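Long-range contact in ferric-chelate reductase (NAD(P)H) (Archaeoglobus fulgidus, PDB 1I0R), which reduces chelated ferric iron to ferrous iron with NADH or NADPH as electron donor, using FMN or FAD, and works as a homodimer: residues Y11-V16 / S65-E70. Residues are numbered along the deposited sequence; the frame is centred on the assembly and turned at random.
Sequences YGLYIV and SVLELE
The Tyr14 ring turns an edge to Val66: CG2 of the valine lies in the ring plane, 3.9 Å from CD2 of the tyrosine, and the two side chains run side by side in the same direction; Ser65 O also sits at the ring edge, near its plane. The pair illustrates how an antiparallel barrel is closed, here the six-stranded barrel of the flavin reductase family, where strand 14-20 meets strand 61-67. Tyr14 and Val66 form a non-hydrogen-bonded pair, and CA of Tyr14 makes a CH···O contact with Ser65 O. With CG of Tyr14 anti to the carbonyl carbon (chi1 -43°), the ring extends beside Val66. The hydroxyl is hydrogen-bonded to the backbone N of Ser10 of the second subunit. A leucine here would probably leave that amide without its mate and strip Val66 of the ring edge it packs against. Ile15 and Ser65, whose side chains stand on the opposite face of the sheet from Tyr14 and Val66, form a hydrogen-bonded pair: Ser65 N donates to Ile15 O at 2.9 Å, nearly straight at 169°, and Ile15 N donates back to Ser65 O at 3.1 Å. Ser65 OG is satisfied by Val105 O. Leu67 reaches two residues with its two branches: its CD1 comes within 4.2 Å of Leu13 CD2, while the Leu67 and Ile15 side chains cross at about a right angle, Leu67 CD2 lying 3.9 Å from Ile15 CG1. Helix 73-78 adds Ile76 and Phe75 to this apolar group. Where strand 14-20 begins, the ladder ends with Leu67 N donating to Leu13 O at 3.3 Å, in the carbonyl plane.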
loop_
_atom_site.group_PDB
_atom_site.type_symbol
_atom_site.label_atom_id
_atom_site.label_comp_id
_atom_site.label_asym_id
_atom_site.label_seq_id
_atom_site.Cartn_x
_atom_site.Cartn_y
_atom_site.Cartn_z
ATOM N N TYR B 11 -0.107 -3.898 -4.628
ATOM C CA TYR B 11 0.120 -4.381 -3.265
ATOM C C TYR B 11 1.165 -5.486 -3.227
ATOM O O TYR B 11 1.503 -6.086 -4.252
ATOM C CB TYR B 11 -1.143 -5.022 -2.670
ATOM C CG TYR B 11 -2.411 -4.205 -2.679
ATOM C CD1 TYR B 11 -3.182 -4.085 -3.836
ATOM C CD2 TYR B 11 -2.834 -3.549 -1.525
ATOM C CE1 TYR B 11 -4.345 -3.318 -3.847
ATOM C CE2 TYR B 11 -3.988 -2.789 -1.510
ATOM C CZ TYR B 11 -4.742 -2.663 -2.675
ATOM O OH TYR B 11 -5.835 -1.844 -2.725
ATOM N N GLY B 12 1.665 -5.740 -2.021
ATOM C CA GLY B 12 2.581 -6.862 -1.837
ATOM C C GLY B 12 1.725 -8.021 -1.304
ATOM O O GLY B 12 0.500 -7.967 -1.342
ATOM N N LEU B 13 2.375 -9.104 -0.864
ATOM C CA LEU B 13 1.654 -10.239 -0.238
ATOM C C LEU B 13 2.452 -10.566 1.030
ATOM O O LEU B 13 3.674 -10.714 0.999
ATOM C CB LEU B 13 1.553 -11.464 -1.158
ATOM C CG LEU B 13 0.366 -12.336 -0.720
ATOM C CD1 LEU B 13 -0.975 -11.588 -0.970
ATOM C CD2 LEU B 13 0.386 -13.657 -1.494
ATOM N N TYR B 14 1.733 -10.664 2.143
ATOM C CA TYR B 14 2.360 -10.819 3.453
ATOM C C TYR B 14 1.613 -11.766 4.354
ATOM O O TYR B 14 0.471 -12.126 4.091
ATOM C CB TYR B 14 2.348 -9.459 4.185
ATOM C CG TYR B 14 2.721 -8.248 3.338
ATOM C CD1 TYR B 14 1.775 -7.587 2.554
ATOM C CD2 TYR B 14 4.030 -7.811 3.298
ATOM C CE1 TYR B 14 2.147 -6.501 1.735
ATOM C CE2 TYR B 14 4.412 -6.742 2.493
ATOM C CZ TYR B 14 3.469 -6.095 1.714
ATOM O OH TYR B 14 3.916 -5.069 0.894
ATOM N N ILE B 15 2.306 -12.181 5.412
ATOM C CA ILE B 15 1.666 -12.936 6.464
ATOM C C ILE B 15 1.693 -11.932 7.612
ATOM O O ILE B 15 2.762 -11.362 7.920
ATOM C CB ILE B 15 2.470 -14.155 6.966
ATOM C CG1 ILE B 15 2.809 -15.127 5.845
ATOM C CG2 ILE B 15 1.628 -14.860 8.057
ATOM C CD1 ILE B 15 3.605 -16.359 6.369
ATOM N N VAL B 16 0.540 -11.678 8.229
ATOM C CA VAL B 16 0.473 -10.774 9.386
ATOM C C VAL B 16 0.208 -11.681 10.595
ATOM O O VAL B 16 -0.739 -12.480 10.584
ATOM C CB VAL B 16 -0.653 -9.712 9.243
ATOM C CG1 VAL B 16 -0.754 -8.858 10.512
ATOM C CG2 VAL B 16 -0.344 -8.796 8.025
ATOM N N SER B 65 5.540 -10.696 7.724
ATOM C CA SER B 65 6.523 -11.455 6.955
ATOM C C SER B 65 6.310 -11.075 5.476
ATOM O O SER B 65 5.195 -11.222 4.956
ATOM C CB SER B 65 6.284 -12.956 7.094
ATOM O OG SER B 65 6.407 -13.346 8.446
ATOM N N VAL B 66 7.344 -10.577 4.798
ATOM C CA VAL B 66 7.193 -10.216 3.379
ATOM C C VAL B 66 7.520 -11.466 2.567
ATOM O O VAL B 66 8.669 -11.919 2.543
ATOM C CB VAL B 66 8.143 -9.054 3.000
ATOM C CG1 VAL B 66 7.901 -8.625 1.536
ATOM C CG2 VAL B 66 7.901 -7.874 3.932
ATOM N N LEU B 67 6.513 -12.027 1.905
ATOM C CA LEU B 67 6.718 -13.272 1.160
ATOM C C LEU B 67 7.568 -13.183 -0.094
ATOM O O LEU B 67 7.504 -12.207 -0.833
ATOM C CB LEU B 67 5.367 -13.900 0.809
ATOM C CG LEU B 67 4.495 -14.237 2.020
ATOM C CD1 LEU B 67 3.066 -14.601 1.582
ATOM C CD2 LEU B 67 5.162 -15.376 2.794
ATOM N N GLU B 68 8.387 -14.213 -0.316
ATOM C CA GLU B 68 9.246 -14.255 -1.494
ATOM C C GLU B 68 8.454 -14.699 -2.724
ATOM O O GLU B 68 7.417 -15.369 -2.618
ATOM C CB GLU B 68 10.444 -15.196 -1.263
ATOM C CG GLU B 68 10.071 -16.679 -1.171
ATOM C CD GLU B 68 11.293 -17.582 -0.985
ATOM O OE1 GLU B 68 12.329 -17.321 -1.626
ATOM O OE2 GLU B 68 11.222 -18.561 -0.208
ATOM N N LEU B 69 8.947 -14.298 -3.893
ATOM C CA LEU B 69 8.304 -14.608 -5.166
ATOM C C LEU B 69 7.958 -16.082 -5.361
ATOM O O LEU B 69 6.903 -16.416 -5.900
ATOM C CB LEU B 69 9.216 -14.143 -6.308
ATOM C CG LEU B 69 8.872 -14.615 -7.722
ATOM C CD1 LEU B 69 7.537 -14.016 -8.159
ATOM C CD2 LEU B 69 9.995 -14.207 -8.676
ATOM N N GLU B 70 8.845 -16.958 -4.913
ATOM C CA GLU B 70 8.626 -18.388 -5.083
ATOM C C GLU B 70 7.914 -19.113 -3.946
ATOM O O GLU B 70 8.021 -20.334 -3.824
ATOM C CB GLU B 70 9.960 -19.074 -5.376
ATOM C CG GLU B 70 10.461 -18.835 -6.788
ATOM C CD GLU B 70 11.750 -19.574 -7.072
ATOM O OE1 GLU B 70 12.796 -19.176 -6.513
ATOM O OE2 GLU B 70 11.715 -20.561 -7.845
#